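Local coordinates for membrane-bound lytic murein transglycosylase (Agrobacterium tumefaciens, PDB 2PNW), which probably cleaves the glycan strands of peptidoglycan as a lytic transglycosylase of the MltA family, forming 1,6-anhydromuramoyl products, at residues D23-T34 with K278-A286; L298-H309 with T351-L361. All blocks are in the same frame, centred on the assembly; numbering follows the deposited sequence.

Contact 1: D23-T34 with K278-A286; sequences DDPRKLFPAMAT and KVPLVAGRA. With SO4 (sulfate ion), chain B.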
loop_
_atom_site.group_PDB
_atom_site.type_symbol
_atom_site.label_atom_id
_atom_site.label_comp_id
_atom_site.label_asym_id
_atom_site.label_seq_id
_atom_site.Cartn_x
_atom_site.Cartn_y
_atom_site.Cartn_z
ATOM N N ASP A 23 6.693 -18.853 -13.875
ATOM C CA ASP A 23 7.011 -17.895 -12.804
ATOM C C ASP A 23 8.151 -18.399 -11.923
ATOM O O ASP A 23 8.269 -19.601 -11.670
ATOM C CB ASP A 23 5.761 -17.604 -11.956
ATOM C CG ASP A 23 5.945 -16.399 -11.020
ATOM O OD1 ASP A 23 6.600 -15.401 -11.418
ATOM O OD2 ASP A 23 5.423 -16.455 -9.888
ATOM N N ASP A 24 9.001 -17.476 -11.472
ATOM C CA ASP A 24 10.076 -17.785 -10.540
ATOM C C ASP A 24 9.792 -17.068 -9.211
ATOM O O ASP A 24 10.175 -15.904 -9.060
ATOM C CB ASP A 24 11.441 -17.318 -11.093
ATOM C CG ASP A 24 12.581 -17.498 -10.083
ATOM O OD1 ASP A 24 12.356 -18.063 -8.984
ATOM O OD2 ASP A 24 13.721 -17.062 -10.378
ATOM N N PRO A 25 9.114 -17.744 -8.260
ATOM C CA PRO A 25 8.773 -17.086 -6.976
ATOM C C PRO A 25 9.847 -17.158 -5.866
ATOM O O PRO A 25 9.515 -17.060 -4.652
ATOM C CB PRO A 25 7.487 -17.823 -6.560
ATOM C CG PRO A 25 7.747 -19.259 -7.020
ATOM C CD PRO A 25 8.533 -19.103 -8.345
ATOM N N ARG A 26 11.116 -17.306 -6.243
ATOM C CA ARG A 26 12.179 -17.437 -5.230
ATOM C C ARG A 26 12.300 -16.261 -4.266
ATOM O O ARG A 26 12.654 -16.475 -3.113
ATOM C CB ARG A 26 13.553 -17.755 -5.866
ATOM C CG ARG A 26 13.706 -19.241 -6.151
ATOM C CD ARG A 26 15.064 -19.555 -6.815
ATOM N NE ARG A 26 15.159 -18.910 -8.122
ATOM C CZ ARG A 26 16.239 -18.942 -8.901
ATOM N NH1 ARG A 26 17.315 -19.629 -8.528
ATOM N NH2 ARG A 26 16.228 -18.298 -10.055
ATOM N N LYS A 27 11.998 -15.043 -4.720
ATOM C CA LYS A 27 12.083 -13.869 -3.819
ATOM C C LYS A 27 11.035 -13.884 -2.697
ATOM O O LYS A 27 11.139 -13.117 -1.733
ATOM C CB LYS A 27 11.937 -12.571 -4.592
ATOM C CG LYS A 27 13.128 -12.238 -5.474
ATOM C CD LYS A 27 12.942 -10.875 -6.133
ATOM C CE LYS A 27 14.113 -10.609 -7.087
ATOM N NZ LYS A 27 14.066 -9.222 -7.612
ATOM N N LEU A 28 10.040 -14.754 -2.820
ATOM C CA LEU A 28 9.004 -14.850 -1.782
ATOM C C LEU A 28 9.496 -15.555 -0.548
ATOM O O LEU A 28 8.886 -15.431 0.493
ATOM C CB LEU A 28 7.764 -15.577 -2.296
ATOM C CG LEU A 28 7.066 -14.984 -3.523
ATOM C CD1 LEU A 28 5.683 -15.594 -3.606
ATOM C CD2 LEU A 28 6.975 -13.450 -3.493
ATOM N N PHE A 29 10.595 -16.314 -0.656
ATOM C CA PHE A 29 11.064 -17.083 0.488
ATOM C C PHE A 29 11.714 -16.218 1.576
ATOM O O PHE A 29 11.318 -16.326 2.764
ATOM C CB PHE A 29 11.903 -18.277 0.006
ATOM C CG PHE A 29 11.052 -19.345 -0.614
ATOM C CD1 PHE A 29 10.592 -19.211 -1.924
ATOM C CD2 PHE A 29 10.647 -20.443 0.131
ATOM C CE1 PHE A 29 9.773 -20.173 -2.495
ATOM C CE2 PHE A 29 9.810 -21.416 -0.429
ATOM C CZ PHE A 29 9.378 -21.276 -1.753
ATOM N N PRO A 30 12.642 -15.309 1.193
ATOM C CA PRO A 30 13.051 -14.351 2.214
ATOM C C PRO A 30 11.901 -13.493 2.762
ATOM O O PRO A 30 11.926 -13.135 3.922
ATOM C CB PRO A 30 14.055 -13.445 1.488
ATOM C CG PRO A 30 14.562 -14.256 0.353
ATOM C CD PRO A 30 13.378 -15.105 -0.076
ATOM N N ALA A 31 10.947 -13.119 1.917
ATOM C CA ALA A 31 9.821 -12.303 2.387
ATOM C C ALA A 31 8.994 -13.104 3.400
ATOM O O ALA A 31 8.595 -12.563 4.434
ATOM C CB ALA A 31 8.948 -11.849 1.211
ATOM N N MET A 32 8.735 -14.377 3.102
ATOM C CA MET A 32 8.004 -15.251 4.053
ATOM C C MET A 32 8.782 -15.385 5.379
ATOM O O MET A 32 8.191 -15.399 6.470
ATOM C CB MET A 32 7.747 -16.642 3.433
ATOM C CG MET A 32 6.570 -16.696 2.394
ATOM S SD MET A 32 6.032 -18.416 1.936
ATOM C CE MET A 32 7.536 -18.863 1.039
ATOM N N ALA A 33 10.114 -15.487 5.297
ATOM C CA ALA A 33 10.936 -15.479 6.529
ATOM C C ALA A 33 10.777 -14.184 7.360
ATOM O O ALA A 33 10.765 -14.218 8.607
ATOM C CB ALA A 33 12.429 -15.748 6.186
ATOM N N THR A 34 10.639 -13.032 6.695
ATOM C CA THR A 34 10.463 -11.791 7.446
ATOM C C THR A 34 9.085 -11.779 8.129
ATOM O O THR A 34 8.959 -11.265 9.246
ATOM C CB THR A 34 10.629 -10.476 6.589
ATOM O OG1 THR A 34 9.615 -10.411 5.583
ATOM C CG2 THR A 34 11.979 -10.441 5.906
ATOM N N LYS A 278 4.083 -4.846 8.203
ATOM C CA LYS A 278 5.208 -4.597 9.102
ATOM C C LYS A 278 6.540 -5.207 8.663
ATOM O O LYS A 278 7.465 -5.320 9.471
ATOM C CB LYS A 278 4.868 -5.020 10.560
ATOM C CG LYS A 278 3.531 -4.501 11.060
ATOM C CD LYS A 278 3.498 -2.966 10.989
ATOM C CE LYS A 278 2.550 -2.354 12.019
ATOM N NZ LYS A 278 1.289 -3.103 12.124
ATOM N N VAL A 279 6.629 -5.579 7.386
ATOM C CA VAL A 279 7.856 -6.121 6.775
ATOM C C VAL A 279 8.187 -5.333 5.489
ATOM O O VAL A 279 7.299 -4.662 4.926
ATOM C CB VAL A 279 7.733 -7.629 6.465
ATOM C CG1 VAL A 279 7.471 -8.462 7.756
ATOM C CG2 VAL A 279 6.663 -7.908 5.424
ATOM N N PRO A 280 9.469 -5.373 5.042
ATOM C CA PRO A 280 9.835 -4.628 3.818
ATOM C C PRO A 280 9.099 -5.157 2.602
ATOM O O PRO A 280 8.943 -6.379 2.435
ATOM C CB PRO A 280 11.331 -4.896 3.663
ATOM C CG PRO A 280 11.794 -5.361 5.054
ATOM C CD PRO A 280 10.630 -6.050 5.664
ATOM N N LEU A 281 8.647 -4.249 1.749
ATOM C CA LEU A 281 8.049 -4.654 0.479
ATOM C C LEU A 281 9.111 -5.147 -0.489
ATOM O O LEU A 281 10.284 -4.809 -0.362
ATOM C CB LEU A 281 7.288 -3.469 -0.141
ATOM C CG LEU A 281 6.153 -2.917 0.733
ATOM C CD1 LEU A 281 5.308 -1.940 -0.089
ATOM C CD2 LEU A 281 5.279 -4.002 1.333
ATOM N N VAL A 282 8.704 -5.929 -1.472
ATOM C CA VAL A 282 9.659 -6.482 -2.448
ATOM C C VAL A 282 9.160 -6.034 -3.816
ATOM O O VAL A 282 8.025 -6.365 -4.196
ATOM C CB VAL A 282 9.638 -8.024 -2.429
ATOM C CG1 VAL A 282 10.596 -8.591 -3.504
ATOM C CG2 VAL A 282 9.997 -8.564 -1.016
ATOM N N ALA A 283 9.992 -5.277 -4.534
ATOM C CA ALA A 283 9.610 -4.762 -5.847
ATOM C C ALA A 283 9.091 -5.868 -6.742
ATOM O O ALA A 283 9.756 -6.904 -6.905
ATOM C CB ALA A 283 10.811 -4.059 -6.514
ATOM N N GLY A 284 7.909 -5.646 -7.310
ATOM C CA GLY A 284 7.309 -6.567 -8.262
ATOM C C GLY A 284 6.667 -7.795 -7.629
ATOM O O GLY A 284 6.041 -8.579 -8.325
ATOM N N ARG A 285 6.784 -7.958 -6.308
ATOM C CA ARG A 285 6.269 -9.175 -5.663
ATOM C C ARG A 285 5.359 -8.915 -4.460
ATOM O O ARG A 285 4.832 -9.859 -3.886
ATOM C CB ARG A 285 7.428 -10.091 -5.232
ATOM C CG ARG A 285 8.234 -10.687 -6.402
ATOM C CD ARG A 285 7.480 -11.846 -7.019
ATOM N NE ARG A 285 8.071 -12.208 -8.308
ATOM C CZ ARG A 285 7.741 -13.291 -9.007
ATOM N NH1 ARG A 285 6.829 -14.141 -8.539
ATOM N NH2 ARG A 285 8.330 -13.510 -10.189
ATOM N N ALA A 286 5.222 -7.654 -4.050
ATOM C CA ALA A 286 4.325 -7.284 -2.973
ATOM C C ALA A 286 3.041 -6.659 -3.506
ATOM O O ALA A 286 3.077 -5.743 -4.348
ATOM C CB ALA A 286 5.012 -6.307 -2.013
HETATM S S SO4 B . -1.424 -2.242 13.431
HETATM O O1 SO4 B . -0.824 -0.908 13.299
HETATM O O2 SO4 B . -0.387 -3.223 13.756
HETATM O O3 SO4 B . -2.422 -2.221 14.505
HETATM O O4 SO4 B . -2.063 -2.631 12.167
HETATM O O HOH W 1 9.956 -8.833 3.187
#
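Arg285 reaches from the loop before strand 286-288 to the chain that leads into helix 28-39, and each part of its side chain meets something different. CB lies 3.8 Å from Leu28 CD2, and CD packs on the same methyl, the leucine crossing the arginine at about a right angle. A bend at chi2 (-78°) turns the rest of the chain past Leu28 and on to Asp23. There the guanidinium meets the carboxylate end-on, the two planes only 11° apart: NH2 gives a 2.8 Å bond to Asp23 OD1, while NH1 donates to the syn lone pair of Asp23 OD2 at 3.0 Å. One guanidinium face is covered by Asp24 O, near the rim and badly angled for bonding. The backbone of Leu319 in strand 316-324 binds both partners, its N donating to Asp23 OD2 and its O accepting from Arg285 NH1, which should help fix the rotation of both groups and probably favours their charged forms. The contact lays the start of helix 28-39 along the loop before strand 286-288, near the 3D domain, whose relatives form double-psi beta barrels. Asp24 OD1 accepts from Arg26 N in an Asx turn, and its carboxylate is gripped side-on by the Arg26 guanidinium. Further along, Val282 puts CG2 4.1 Å from Ala31 CB and CG1 beside Lys27 CD. At Thr34, OG1 lies 3.5 Å from Val279 CB; with chi1 at 63° it turns back to donate to Ala31 O at 2.6 Å. A water donates to both Thr34 OG1 and Pro280 O, bridging helix and loop.

Contact 2: L298-H309 with T351-L361; sequences LPFFIHAPTLTH and TVRNEADFYIL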
loop_
_atom_site.group_PDB
_atom_site.type_symbol
_atom_site.label_atom_id
_atom_site.label_comp_id
_atom_site.label_asym_id
_atom_site.label_seq_id
_atom_site.Cartn_x
_atom_site.Cartn_y
_atom_site.Cartn_z
ATOM N N LEU A 298 -0.523 -13.761 2.880
ATOM C CA LEU A 298 -0.964 -14.865 2.025
ATOM C C LEU A 298 -0.495 -14.661 0.584
ATOM O O LEU A 298 -0.421 -13.519 0.129
ATOM C CB LEU A 298 -2.482 -14.973 2.056
ATOM C CG LEU A 298 -2.968 -15.622 3.345
ATOM C CD1 LEU A 298 -4.436 -15.357 3.496
ATOM C CD2 LEU A 298 -2.678 -17.130 3.263
ATOM N N PRO A 299 -0.158 -15.757 -0.121
ATOM C CA PRO A 299 0.227 -15.634 -1.530
ATOM C C PRO A 299 -0.981 -15.454 -2.441
ATOM O O PRO A 299 -2.027 -16.092 -2.227
ATOM C CB PRO A 299 0.931 -16.987 -1.847
ATOM C CG PRO A 299 1.057 -17.697 -0.500
ATOM C CD PRO A 299 -0.072 -17.158 0.342
ATOM N N PHE A 300 -0.822 -14.590 -3.439
ATOM C CA PHE A 300 -1.832 -14.379 -4.469
ATOM C C PHE A 300 -1.148 -14.519 -5.809
ATOM O O PHE A 300 -0.129 -13.854 -6.041
ATOM C CB PHE A 300 -2.410 -12.944 -4.399
ATOM C CG PHE A 300 -3.386 -12.714 -3.260
ATOM C CD1 PHE A 300 -4.754 -12.601 -3.513
ATOM C CD2 PHE A 300 -2.934 -12.575 -1.949
ATOM C CE1 PHE A 300 -5.664 -12.364 -2.461
ATOM C CE2 PHE A 300 -3.833 -12.374 -0.880
ATOM C CZ PHE A 300 -5.195 -12.250 -1.142
ATOM N N PHE A 301 -1.706 -15.355 -6.693
ATOM C CA PHE A 301 -1.242 -15.390 -8.085
ATOM C C PHE A 301 -2.104 -14.439 -8.909
ATOM O O PHE A 301 -3.336 -14.568 -8.921
ATOM C CB PHE A 301 -1.281 -16.812 -8.662
ATOM C CG PHE A 301 -0.601 -16.927 -10.018
ATOM C CD1 PHE A 301 0.771 -17.104 -10.113
ATOM C CD2 PHE A 301 -1.351 -16.852 -11.190
ATOM C CE1 PHE A 301 1.401 -17.183 -11.368
ATOM C CE2 PHE A 301 -0.738 -16.931 -12.427
ATOM C CZ PHE A 301 0.631 -17.111 -12.522
ATOM N N ILE A 302 -1.465 -13.477 -9.576
ATOM C CA ILE A 302 -2.183 -12.422 -10.272
ATOM C C ILE A 302 -1.915 -12.571 -11.757
ATOM O O ILE A 302 -0.757 -12.628 -12.175
ATOM C CB ILE A 302 -1.757 -11.007 -9.779
ATOM C CG1 ILE A 302 -1.948 -10.872 -8.250
ATOM C CG2 ILE A 302 -2.477 -9.902 -10.568
ATOM C CD1 ILE A 302 -3.366 -11.097 -7.793
ATOM N N HIS A 303 -2.987 -12.684 -12.537
ATOM C CA HIS A 303 -2.882 -12.825 -13.988
ATOM C C HIS A 303 -3.560 -11.631 -14.656
ATOM O O HIS A 303 -4.786 -11.498 -14.588
ATOM C CB HIS A 303 -3.523 -14.142 -14.455
ATOM C CG HIS A 303 -3.464 -14.348 -15.938
ATOM N ND1 HIS A 303 -4.554 -14.759 -16.676
ATOM C CD2 HIS A 303 -2.453 -14.180 -16.821
ATOM C CE1 HIS A 303 -4.215 -14.848 -17.952
ATOM N NE2 HIS A 303 -2.946 -14.497 -18.069
ATOM N N ALA A 304 -2.757 -10.766 -15.283
ATOM C CA ALA A 304 -3.263 -9.540 -15.905
ATOM C C ALA A 304 -2.691 -9.461 -17.307
ATOM O O ALA A 304 -1.693 -8.773 -17.534
ATOM C CB ALA A 304 -2.879 -8.290 -15.081
ATOM N N PRO A 305 -3.307 -10.196 -18.250
ATOM C CA PRO A 305 -2.697 -10.359 -19.568
ATOM C C PRO A 305 -2.568 -9.055 -20.377
ATOM O O PRO A 305 -1.641 -8.938 -21.172
ATOM C CB PRO A 305 -3.615 -11.386 -20.252
ATOM C CG PRO A 305 -4.917 -11.239 -19.587
ATOM C CD PRO A 305 -4.588 -10.925 -18.148
ATOM N N THR A 306 -3.450 -8.085 -20.161
ATOM C CA THR A 306 -3.306 -6.765 -20.820
ATOM C C THR A 306 -2.163 -5.913 -20.238
ATOM O O THR A 306 -1.786 -4.884 -20.814
ATOM C CB THR A 306 -4.618 -5.935 -20.819
ATOM O OG1 THR A 306 -5.002 -5.598 -19.477
ATOM C CG2 THR A 306 -5.750 -6.681 -21.507
ATOM N N LEU A 307 -1.617 -6.339 -19.097
ATOM C CA LEU A 307 -0.522 -5.610 -18.453
ATOM C C LEU A 307 0.810 -6.199 -18.885
ATOM O O LEU A 307 1.194 -7.293 -18.442
ATOM C CB LEU A 307 -0.671 -5.674 -16.932
ATOM C CG LEU A 307 0.393 -5.030 -16.036
ATOM C CD1 LEU A 307 0.531 -3.536 -16.291
ATOM C CD2 LEU A 307 0.009 -5.306 -14.570
ATOM N N THR A 308 1.519 -5.464 -19.742
ATOM C CA THR A 308 2.710 -5.984 -20.405
ATOM C C THR A 308 3.984 -5.229 -20.077
ATOM O O THR A 308 5.071 -5.768 -20.246
ATOM C CB THR A 308 2.522 -6.014 -21.940
ATOM O OG1 THR A 308 2.217 -4.690 -22.410
ATOM C CG2 THR A 308 1.376 -6.938 -22.306
ATOM N N HIS A 309 3.862 -3.996 -19.581
ATOM C CA HIS A 309 5.037 -3.149 -19.407
ATOM C C HIS A 309 5.846 -3.408 -18.134
ATOM O O HIS A 309 6.891 -2.784 -17.932
ATOM C CB HIS A 309 4.697 -1.658 -19.595
ATOM C CG HIS A 309 3.962 -1.039 -18.447
ATOM N ND1 HIS A 309 2.597 -1.138 -18.300
ATOM C CD2 HIS A 309 4.396 -0.270 -17.422
ATOM C CE1 HIS A 309 2.220 -0.477 -17.219
ATOM N NE2 HIS A 309 3.293 0.067 -16.672
ATOM N N THR A 351 0.865 4.115 -14.895
ATOM C CA THR A 351 -0.086 3.734 -15.933
ATOM C C THR A 351 -0.785 2.380 -15.688
ATOM O O THR A 351 -1.611 1.947 -16.506
ATOM C CB THR A 351 0.587 3.734 -17.324
ATOM O OG1 THR A 351 1.688 2.807 -17.333
ATOM C CG2 THR A 351 1.096 5.143 -17.688
ATOM N N VAL A 352 -0.474 1.707 -14.576
ATOM C CA VAL A 352 -1.104 0.407 -14.302
ATOM C C VAL A 352 -2.550 0.638 -13.917
ATOM O O VAL A 352 -2.849 1.374 -12.972
ATOM C CB VAL A 352 -0.369 -0.416 -13.179
ATOM C CG1 VAL A 352 -1.106 -1.744 -12.908
ATOM C CG2 VAL A 352 1.070 -0.660 -13.567
ATOM N N ARG A 353 -3.447 0.001 -14.659
ATOM C CA ARG A 353 -4.876 0.176 -14.484
ATOM C C ARG A 353 -5.494 -0.915 -15.355
ATOM O O ARG A 353 -5.917 -0.660 -16.492
ATOM C CB ARG A 353 -5.278 1.610 -14.920
ATOM C CG ARG A 353 -6.739 1.962 -14.768
ATOM C CD ARG A 353 -7.030 3.486 -14.913
ATOM N NE ARG A 353 -6.477 4.119 -16.120
ATOM C CZ ARG A 353 -7.024 4.091 -17.345
ATOM N NH1 ARG A 353 -8.160 3.436 -17.585
ATOM N NH2 ARG A 353 -6.421 4.726 -18.350
ATOM N N ASN A 354 -5.505 -2.148 -14.845
ATOM C CA ASN A 354 -5.727 -3.317 -15.711
ATOM C C ASN A 354 -6.620 -4.357 -15.070
ATOM O O ASN A 354 -6.570 -4.574 -13.845
ATOM C CB ASN A 354 -4.408 -4.006 -16.096
ATOM C CG ASN A 354 -3.518 -3.159 -17.001
ATOM O OD1 ASN A 354 -2.789 -2.285 -16.534
ATOM N ND2 ASN A 354 -3.540 -3.448 -18.294
ATOM N N GLU A 355 -7.431 -5.011 -15.898
ATOM C CA GLU A 355 -8.208 -6.163 -15.454
ATOM C C GLU A 355 -7.268 -7.283 -15.061
ATOM O O GLU A 355 -6.196 -7.439 -15.655
ATOM C CB GLU A 355 -9.121 -6.661 -16.577
ATOM C CG GLU A 355 -10.392 -5.889 -16.718
ATOM C CD GLU A 355 -11.263 -6.463 -17.835
ATOM O OE1 GLU A 355 -11.766 -7.605 -17.687
ATOM O OE2 GLU A 355 -11.426 -5.771 -18.861
ATOM N N ALA A 356 -7.661 -8.061 -14.055
ATOM C CA ALA A 356 -6.824 -9.152 -13.568
ATOM C C ALA A 356 -7.652 -10.265 -12.974
ATOM O O ALA A 356 -8.707 -10.012 -12.422
ATOM C CB ALA A 356 -5.816 -8.628 -12.510
ATOM N N ASP A 357 -7.158 -11.497 -13.076
ATOM C CA ASP A 357 -7.743 -12.621 -12.348
ATOM C C ASP A 357 -6.906 -12.831 -11.085
ATOM O O ASP A 357 -5.676 -12.913 -11.179
ATOM C CB ASP A 357 -7.735 -13.906 -13.207
ATOM C CG ASP A 357 -8.745 -13.855 -14.385
ATOM O OD1 ASP A 357 -9.732 -13.089 -14.315
ATOM O OD2 ASP A 357 -8.542 -14.599 -15.373
ATOM N N PHE A 358 -7.568 -12.905 -9.929
ATOM C CA PHE A 358 -6.902 -13.141 -8.628
ATOM C C PHE A 358 -7.073 -14.591 -8.187
ATOM O O PHE A 358 -8.190 -15.093 -8.183
ATOM C CB PHE A 358 -7.533 -12.245 -7.548
ATOM C CG PHE A 358 -6.987 -10.842 -7.511
ATOM C CD1 PHE A 358 -6.899 -10.078 -8.670
ATOM C CD2 PHE A 358 -6.575 -10.287 -6.303
ATOM C CE1 PHE A 358 -6.385 -8.776 -8.640
ATOM C CE2 PHE A 358 -6.079 -8.978 -6.245
ATOM C CZ PHE A 358 -5.978 -8.223 -7.419
ATOM N N TYR A 359 -5.985 -15.268 -7.816
ATOM C CA TYR A 359 -6.084 -16.609 -7.225
ATOM C C TYR A 359 -5.343 -16.551 -5.899
ATOM O O TYR A 359 -4.195 -16.126 -5.866
ATOM C CB TYR A 359 -5.440 -17.694 -8.111
ATOM C CG TYR A 359 -5.900 -17.752 -9.556
ATOM C CD1 TYR A 359 -6.864 -18.683 -9.963
ATOM C CD2 TYR A 359 -5.370 -16.887 -10.514
ATOM C CE1 TYR A 359 -7.289 -18.746 -11.285
ATOM C CE2 TYR A 359 -5.798 -16.929 -11.854
ATOM C CZ TYR A 359 -6.756 -17.872 -12.229
ATOM O OH TYR A 359 -7.160 -17.947 -13.560
ATOM N N ILE A 360 -5.978 -16.979 -4.817
ATOM C CA ILE A 360 -5.314 -16.988 -3.507
ATOM C C ILE A 360 -4.816 -18.408 -3.217
ATOM O O ILE A 360 -5.482 -19.406 -3.576
ATOM C CB ILE A 360 -6.246 -16.414 -2.370
ATOM C CG1 ILE A 360 -5.476 -16.239 -1.051
ATOM C CG2 ILE A 360 -7.491 -17.297 -2.156
ATOM C CD1 ILE A 360 -6.319 -15.551 0.060
ATOM N N LEU A 361 -3.640 -18.523 -2.603
ATOM C CA LEU A 361 -3.121 -19.837 -2.252
ATOM C C LEU A 361 -3.338 -20.024 -0.760
ATOM O O LEU A 361 -2.756 -19.292 0.053
ATOM C CB LEU A 361 -1.640 -19.982 -2.605
ATOM C CG LEU A 361 -1.144 -19.769 -4.047
ATOM C CD1 LEU A 361 0.286 -20.299 -4.174
ATOM C CD2 LEU A 361 -2.026 -20.442 -5.068
HETATM O O HOH W 2 -7.310 -4.289 -18.706
HETATM O O HOH W 3 -5.681 -7.773 -18.163
#
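Phe301 N donates to Tyr359 O at 2.7 Å, and Tyr359 N returns a bond to Phe301 O. The same two-way exchange joins His303 and Asp357, where Asp357 N meets His303 O at 2.8 Å, and Leu361 N on Pro299 O extends the antiparallel pairing. Between these hydrogen-bonded pairs lie the non-hydrogen-bonded pairs Phe300 with Ile360 and Ile302 with Phe358, whose side chains share one face of the sheet. Ile302 CD1 sits centrally over the Phe358 ring, 3.5 Å from its centroid, a close CH-pi contact. Ile360 is turned with CG1 anti to its backbone N (chi1 -172°), which lays CG1 over the Phe300 ring, toward the rim, while CD1 runs on to Phe300 CZ and Leu298 CD1. Strand 299-304 pairs on its other edge with strand 316-324, within the 3D domain, whose relatives form double-psi beta barrels; Val98 of strand 96-109 packs on both Ile302 and Phe358. On the other face the Phe301 and Tyr359 side chains run alongside each other, with Tyr359 CD2 at the edge of the Phe301 ring. His303 and Asp357 follow on that face, and Pro18 touches both His303 and Tyr359. Beyond Ala304 the first strand leaves in a type I turn. There Thr306 OG1, in the amide plane of Asn354, accepts a nearly straight 2.9 Å bond from ND2; Arg353 N donates to OD1 from above the carbonyl plane, which helps hold the amide. Two waters link Thr306 with the backbone of Glu355. Leu307 CD1 packs 4.0 Å from Val352 CG2, and the His309 ring, hydrogen-bonded through NE2 to Leu348 O, lays CE1 near the same Val352 CG2.

Overall arrangement
From the N terminus, the chain enters helix 28-39 by way of residues 23-27, and contact 1 closes when the loop 278-286 returns to it after 243 intervening residues, which include the MltA-specific insert. Contact 2 opens only afterwards, with strand 299-304, and closes a much shorter loop of 41 residues at strand 353-363; the two closures follow in series and neither encloses the other. The centres of contact 1 and contact 2 are about 16 Å apart, and the two do not touch. Strand 316-324 links them: it packs on Leu28 and Ala31 of contact 1 and pairs with strand 299-304, so this 3D-domain strand joins helix 28-39 to the strand pair of contact 2.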